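PDB 5CL2: sporulation-control protein spo0M from Bacillus subtilis, which controls the expression of spo0A and is required for the cell to pass the morphological stage 0 of sporulation. Local coordinates for residues Ser50-Ile55 against Glu61-Ala66; Val166-Phe171 against Arg210-Glu215. All blocks are in the same frame, centred on the assembly; numbering follows the deposited sequence.

Contact 1 (Ser50-Ile55 against Glu61-Ala66); sequences STRYVI and EHRKYA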
loop_
_atom_site.group_PDB
_atom_site.type_symbol
_atom_site.label_atom_id
_atom_site.label_comp_id
_atom_site.label_asym_id
_atom_site.label_seq_id
_atom_site.Cartn_x
_atom_site.Cartn_y
_atom_site.Cartn_z
ATOM N N SER A 50 4.795 4.986 14.567
ATOM C CA SER A 50 5.607 3.842 14.203
ATOM C C SER A 50 5.301 2.597 15.007
ATOM O O SER A 50 4.659 2.631 16.060
ATOM C CB SER A 50 7.084 4.150 14.353
ATOM O OG SER A 50 7.366 4.386 15.710
ATOM N N THR A 51 5.750 1.477 14.468
ATOM C CA THR A 51 5.605 0.225 15.174
ATOM C C THR A 51 6.821 -0.604 14.809
ATOM O O THR A 51 7.792 -0.044 14.273
ATOM C CB THR A 51 4.269 -0.480 14.835
ATOM O OG1 THR A 51 4.074 -1.569 15.740
ATOM C CG2 THR A 51 4.221 -0.945 13.386
ATOM N N ARG A 52 6.821 -1.884 15.188
ATOM C CA ARG A 52 7.882 -2.807 14.817
ATOM C C ARG A 52 7.263 -4.073 14.219
ATOM O O ARG A 52 6.124 -4.424 14.516
ATOM C CB ARG A 52 8.733 -3.195 16.022
ATOM C CG ARG A 52 8.794 -2.170 17.112
ATOM C CD ARG A 52 9.315 -2.802 18.387
ATOM N NE ARG A 52 8.479 -3.918 18.820
ATOM C CZ ARG A 52 8.478 -4.416 20.054
ATOM N NH1 ARG A 52 9.281 -3.905 20.986
ATOM N NH2 ARG A 52 7.682 -5.435 20.355
ATOM N N TYR A 53 8.009 -4.769 13.381
ATOM C CA TYR A 53 7.499 -6.017 12.856
ATOM C C TYR A 53 8.594 -7.054 12.809
ATOM O O TYR A 53 9.785 -6.714 12.818
ATOM C CB TYR A 53 6.857 -5.819 11.485
ATOM C CG TYR A 53 7.784 -5.473 10.345
ATOM C CD1 TYR A 53 8.203 -4.164 10.120
ATOM C CD2 TYR A 53 8.211 -6.458 9.463
ATOM C CE1 TYR A 53 9.040 -3.857 9.044
ATOM C CE2 TYR A 53 9.032 -6.170 8.392
ATOM C CZ TYR A 53 9.442 -4.883 8.175
ATOM O OH TYR A 53 10.265 -4.649 7.093
ATOM N N VAL A 54 8.184 -8.323 12.780
ATOM C CA VAL A 54 9.144 -9.418 12.884
ATOM C C VAL A 54 9.556 -9.878 11.500
ATOM O O VAL A 54 8.736 -9.995 10.582
ATOM C CB VAL A 54 8.586 -10.617 13.675
ATOM C CG1 VAL A 54 9.671 -11.685 13.853
ATOM C CG2 VAL A 54 8.097 -10.175 15.027
ATOM N N ILE A 55 10.856 -10.090 11.366
ATOM C CA ILE A 55 11.473 -10.737 10.225
ATOM C C ILE A 55 12.243 -11.960 10.717
ATOM O O ILE A 55 13.147 -11.844 11.547
ATOM C CB ILE A 55 12.439 -9.805 9.492
ATOM C CG1 ILE A 55 11.699 -8.614 8.871
ATOM C CG2 ILE A 55 13.242 -10.576 8.456
ATOM C CD1 ILE A 55 12.646 -7.662 8.192
ATOM N N GLU A 61 14.374 -14.481 15.124
ATOM C CA GLU A 61 13.561 -13.278 15.060
ATOM C C GLU A 61 14.433 -12.024 15.108
ATOM O O GLU A 61 15.281 -11.878 15.989
ATOM C CB GLU A 61 12.559 -13.259 16.211
ATOM C CG GLU A 61 11.448 -14.295 16.088
ATOM C CD GLU A 61 10.476 -14.230 17.253
ATOM O OE1 GLU A 61 10.758 -13.475 18.220
ATOM O OE2 GLU A 61 9.433 -14.919 17.189
ATOM N N HIS A 62 14.241 -11.157 14.121
ATOM C CA HIS A 62 14.779 -9.797 14.098
ATOM C C HIS A 62 13.566 -8.882 14.100
ATOM O O HIS A 62 12.669 -9.095 13.284
ATOM C CB HIS A 62 15.637 -9.553 12.840
ATOM C CG HIS A 62 16.705 -10.579 12.634
ATOM N ND1 HIS A 62 17.920 -10.532 13.291
ATOM C CD2 HIS A 62 16.731 -11.702 11.877
ATOM C CE1 HIS A 62 18.651 -11.576 12.934
ATOM N NE2 HIS A 62 17.952 -12.302 12.077
ATOM N N ARG A 63 13.493 -7.905 14.999
ATOM C CA ARG A 63 12.423 -6.915 14.915
ATOM C C ARG A 63 12.933 -5.598 14.327
ATOM O O ARG A 63 13.990 -5.088 14.707
ATOM C CB ARG A 63 11.773 -6.651 16.261
ATOM C CG ARG A 63 10.773 -7.680 16.656
ATOM C CD ARG A 63 10.111 -7.315 17.972
ATOM N NE ARG A 63 9.186 -8.369 18.376
ATOM C CZ ARG A 63 7.892 -8.401 18.056
ATOM N NH1 ARG A 63 7.341 -7.435 17.312
ATOM N NH2 ARG A 63 7.148 -9.414 18.481
ATOM N N LYS A 64 12.159 -5.082 13.376
ATOM C CA LYS A 64 12.521 -3.944 12.557
ATOM C C LYS A 64 11.502 -2.838 12.722
ATOM O O LYS A 64 10.293 -3.099 12.717
ATOM C CB LYS A 64 12.623 -4.366 11.092
ATOM C CG LYS A 64 13.157 -3.315 10.149
ATOM C CD LYS A 64 13.542 -3.939 8.814
ATOM C CE LYS A 64 13.950 -2.882 7.793
ATOM N NZ LYS A 64 12.794 -2.070 7.302
ATOM N N TYR A 65 12.013 -1.616 12.892
ATOM C CA TYR A 65 11.223 -0.409 13.094
ATOM C C TYR A 65 10.540 -0.014 11.779
ATOM O O TYR A 65 11.112 -0.159 10.684
ATOM C CB TYR A 65 12.160 0.701 13.615
ATOM C CG TYR A 65 11.565 2.064 13.894
ATOM C CD1 TYR A 65 11.021 2.364 15.135
ATOM C CD2 TYR A 65 11.584 3.075 12.925
ATOM C CE1 TYR A 65 10.495 3.640 15.410
ATOM C CE2 TYR A 65 11.050 4.352 13.185
ATOM C CZ TYR A 65 10.510 4.624 14.436
ATOM O OH TYR A 65 9.984 5.875 14.726
ATOM N N ALA A 66 9.310 0.477 11.872
ATOM C CA ALA A 66 8.563 0.830 10.660
ATOM C C ALA A 66 7.704 2.058 10.872
ATOM O O ALA A 66 7.004 2.155 11.887
ATOM C CB ALA A 66 7.694 -0.331 10.216
#
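Residues Ser50-Ile55 and Glu61-Ala66 are the two arms of a beta hairpin, formed by strands 40-57 and 60-79. The arms run antiparallel. Hydrogen-bonded pairs (Thr51-Ala66, Tyr53-Lys64, Ile55-His62) alternate with non-hydrogen-bonded pairs (Arg52-Tyr65, Val54-Arg63). Each hydrogen-bonded pair is closed by two N-H...O bonds. Ile55 N to His62 O is 2.8 Å long and nearly straight, at 172°. CA-H...O contacts from residues of the non-hydrogen-bonded pairs add to the ladder, as from Arg52 CA to Lys64 O at 3.2 Å.

On the face of Val54 and Arg63, the valine methyl CG2 sits over the centre of the Arg63 guanidinium, 3.5 Å from CZ. Arg63 CG stands anti to the carbonyl carbon (chi1 -80°) and the chain is extended as far as NE, which carries the head group out to that methyl. The opposite face of the guanidinium meets Arg52. Arg52 NH2 lies 3.7 Å from Arg63 NH1, with the two planes 45° apart. These like charges are probably offset by acids, since Arg52 also pairs with Glu105 and Arg63 with Asp152.

On the other face, Tyr53 and Lys64 run alongside each other. Lys64 CB lies over one face of the tyrosine ring. Ala66 CB meets the edge of that ring, 3.9 Å from Tyr53 CD1. At the end of the pairing, Ser50 OG gives a weak 3.2 Å hydrogen bond to Tyr65 OH.

Strand 106-114 flanks strand 40-57 near Ser50, which bonds to Ala107 through the backbone. Farther along, Val54 makes backbone bonds to Cys153 and Gln155 of strand 146-155, and Phe165 of strand 165-173 packs against Thr51 and Ala66.

Contact 2 (Val166-Phe171 against Arg210-Glu215); sequences VQEFEF and RGWLEE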
loop_
_atom_site.group_PDB
_atom_site.type_symbol
_atom_site.label_atom_id
_atom_site.label_comp_id
_atom_site.label_asym_id
_atom_site.label_seq_id
_atom_site.Cartn_x
_atom_site.Cartn_y
_atom_site.Cartn_z
ATOM N N VAL A 166 2.040 -7.150 7.937
ATOM C CA VAL A 166 0.613 -7.210 8.258
ATOM C C VAL A 166 0.440 -7.647 9.701
ATOM O O VAL A 166 1.329 -8.286 10.263
ATOM C CB VAL A 166 -0.167 -8.193 7.328
ATOM C CG1 VAL A 166 -0.093 -7.729 5.904
ATOM C CG2 VAL A 166 0.367 -9.603 7.463
ATOM N N GLN A 167 -0.688 -7.310 10.318
ATOM C CA GLN A 167 -0.915 -7.836 11.653
ATOM C C GLN A 167 -1.577 -9.223 11.535
ATOM O O GLN A 167 -2.659 -9.367 10.988
ATOM C CB GLN A 167 -1.768 -6.894 12.512
ATOM C CG GLN A 167 -1.893 -7.402 13.940
ATOM C CD GLN A 167 -2.411 -6.371 14.945
ATOM O OE1 GLN A 167 -3.265 -5.538 14.637
ATOM N NE2 GLN A 167 -1.890 -6.441 16.164
ATOM N N GLU A 168 -0.891 -10.236 12.042
ATOM C CA GLU A 168 -1.353 -11.610 12.002
ATOM C C GLU A 168 -1.918 -12.018 13.366
ATOM O O GLU A 168 -1.210 -11.964 14.388
ATOM C CB GLU A 168 -0.212 -12.544 11.602
ATOM C CG GLU A 168 -0.618 -14.018 11.450
ATOM C CD GLU A 168 0.532 -14.872 10.949
ATOM O OE1 GLU A 168 1.558 -14.298 10.526
ATOM O OE2 GLU A 168 0.420 -16.115 10.964
ATOM N N PHE A 169 -3.207 -12.374 13.365
ATOM C CA PHE A 169 -3.903 -12.891 14.546
ATOM C C PHE A 169 -3.916 -14.414 14.523
ATOM O O PHE A 169 -4.376 -15.016 13.552
ATOM C CB PHE A 169 -5.339 -12.355 14.621
ATOM C CG PHE A 169 -5.410 -10.866 14.804
ATOM C CD1 PHE A 169 -5.250 -10.022 13.729
ATOM C CD2 PHE A 169 -5.606 -10.316 16.053
ATOM C CE1 PHE A 169 -5.289 -8.645 13.890
ATOM C CE2 PHE A 169 -5.648 -8.945 16.218
ATOM C CZ PHE A 169 -5.481 -8.110 15.132
ATOM N N GLU A 170 -3.414 -15.034 15.586
ATOM C CA GLU A 170 -3.374 -16.492 15.697
ATOM C C GLU A 170 -4.280 -16.975 16.824
ATOM O O GLU A 170 -4.147 -16.549 17.982
ATOM C CB GLU A 170 -1.951 -16.985 15.931
ATOM C CG GLU A 170 -1.851 -18.458 16.235
ATOM C CD GLU A 170 -0.541 -18.789 16.913
ATOM O OE1 GLU A 170 0.506 -18.326 16.403
ATOM O OE2 GLU A 170 -0.552 -19.510 17.939
ATOM N N PHE A 171 -5.227 -17.831 16.442
ATOM C CA PHE A 171 -6.214 -18.419 17.325
ATOM C C PHE A 171 -5.918 -19.892 17.546
ATOM O O PHE A 171 -5.409 -20.575 16.645
ATOM C CB PHE A 171 -7.614 -18.304 16.741
ATOM C CG PHE A 171 -8.048 -16.908 16.442
ATOM C CD1 PHE A 171 -7.680 -16.301 15.254
ATOM C CD2 PHE A 171 -8.885 -16.232 17.303
ATOM C CE1 PHE A 171 -8.103 -15.039 14.952
ATOM C CE2 PHE A 171 -9.312 -14.957 17.007
ATOM C CZ PHE A 171 -8.925 -14.363 15.829
ATOM N N ARG A 210 6.694 -18.427 9.111
ATOM C CA ARG A 210 6.668 -17.071 9.673
ATOM C C ARG A 210 6.761 -16.072 8.535
ATOM O O ARG A 210 7.527 -16.266 7.580
ATOM C CB ARG A 210 7.807 -16.824 10.671
ATOM C CG ARG A 210 7.679 -17.523 12.030
ATOM C CD ARG A 210 6.500 -16.992 12.865
ATOM N NE ARG A 210 6.631 -15.619 13.370
ATOM C CZ ARG A 210 7.307 -15.268 14.469
ATOM N NH1 ARG A 210 7.940 -16.180 15.196
ATOM N NH2 ARG A 210 7.345 -14.003 14.856
ATOM N N GLY A 211 5.959 -15.017 8.612
ATOM C CA GLY A 211 5.955 -14.012 7.566
ATOM C C GLY A 211 5.229 -14.498 6.329
ATOM O O GLY A 211 4.955 -15.690 6.199
ATOM N N TRP A 212 4.940 -13.581 5.408
ATOM C CA TRP A 212 4.160 -13.912 4.226
ATOM C C TRP A 212 4.960 -13.648 2.960
ATOM O O TRP A 212 5.169 -12.482 2.576
ATOM C CB TRP A 212 2.867 -13.107 4.252
ATOM C CG TRP A 212 2.093 -13.428 5.493
ATOM C CD1 TRP A 212 2.355 -12.990 6.765
ATOM C CD2 TRP A 212 0.962 -14.298 5.614
ATOM N NE1 TRP A 212 1.452 -13.509 7.657
ATOM C CE2 TRP A 212 0.565 -14.332 6.956
ATOM C CE3 TRP A 212 0.218 -15.050 4.684
ATOM C CZ2 TRP A 212 -0.508 -15.066 7.428
ATOM C CZ3 TRP A 212 -0.863 -15.782 5.139
ATOM C CH2 TRP A 212 -1.216 -15.790 6.494
ATOM N N LEU A 213 5.384 -14.736 2.305
ATOM C CA LEU A 213 6.374 -14.666 1.227
ATOM C C LEU A 213 5.976 -15.471 -0.005
ATOM O O LEU A 213 5.246 -16.464 0.088
ATOM C CB LEU A 213 7.741 -15.156 1.714
ATOM C CG LEU A 213 8.215 -14.815 3.129
ATOM C CD1 LEU A 213 9.451 -15.634 3.464
ATOM C CD2 LEU A 213 8.471 -13.331 3.293
ATOM N N GLU A 214 6.484 -15.038 -1.155
ATOM C CA GLU A 214 6.216 -15.668 -2.439
ATOM C C GLU A 214 6.420 -17.185 -2.425
ATOM O O GLU A 214 5.576 -17.931 -2.907
ATOM C CB GLU A 214 7.122 -15.054 -3.502
ATOM C CG GLU A 214 6.415 -14.228 -4.540
ATOM C CD GLU A 214 7.401 -13.522 -5.456
ATOM O OE1 GLU A 214 8.586 -13.932 -5.458
ATOM O OE2 GLU A 214 7.000 -12.553 -6.149
ATOM N N GLU A 215 7.547 -17.619 -1.865
ATOM C CA GLU A 215 7.914 -19.031 -1.828
ATOM C C GLU A 215 6.948 -19.918 -1.025
ATOM O O GLU A 215 6.984 -21.143 -1.150
ATOM C CB GLU A 215 9.342 -19.216 -1.297
ATOM C CG GLU A 215 9.816 -18.293 -0.163
ATOM C CD GLU A 215 10.455 -16.967 -0.630
ATOM O OE1 GLU A 215 9.989 -16.344 -1.611
ATOM O OE2 GLU A 215 11.478 -16.575 -0.024
#
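The backbones of Val166-Phe171, a strand, and Arg210-Glu215, an irregular loop, stay apart; their nearest CA atoms, of Val166 and Trp212, are 8.6 Å from each other. Side chains close the gap. The Trp212 indole reaches the strand and meets Val166 and Glu168, which project from the same side of it. Trp212 NE1 donates to Glu168 OE1 at 3.0 Å. The bond is bent, with an N-H...O angle of 142°. The oxygen comes to the rim of the indole, 22° out of its plane, but the nitrogen approaches from well above the carboxylate plane. Glu168 CG is anti to the backbone N (chi1 -177°) and the chain beyond is extended, which holds the carboxylate out at the indole. Glu168 CD also lies 3.7 Å from Trp212 CZ2. Val166 adds an apolar touch, with CG2 4.0 Å from Trp212 CD1.

Strand 165-173 is the second strand of the five-stranded antiparallel sheet that begins with strand 146-155. The loop that carries Trp212 links the last two strands of that sheet, 195-202 and 224-229, and here folds back over the sheet.

Glu168 OE2 forms salt bridges with Arg204 and Arg205, so the buried carboxylate is probably held as an anion. Arg204 also makes a cation-pi contact with the indole. A leucine in place of Trp212 would probably leave Glu168 OE1 without its N-H partner and open a gap beside Val166 CG2. The indole also meets the ring of Phe159 and packs on Ile188 of strand 185-191.

How the contacts relate
The centres of contacts 1 and 2 are about 13 Å apart. Both strands of contact 1 precede the residues of contact 2 in the chain. The hairpin of contact 1 belongs to the mixed sheet of strands 20-21, 40-57, 60-79, 106-114 and 120-128. In contact 2, Val166-Phe171 belongs to the antiparallel sheet of strands 146-155, 165-173, 185-191, 195-202 and 224-229, and Arg210-Glu215 to the loop between the last two. The two contacts meet directly. Glu61 OE2 makes a 2.8 Å salt bridge to Arg210 NH1, and Val54 CG1 packs 3.4 Å from Arg210 NH2. Arg210 also pairs with Glu154 of strand 146-155. The loop thus helps link the mixed sheet to the later five-stranded sheet.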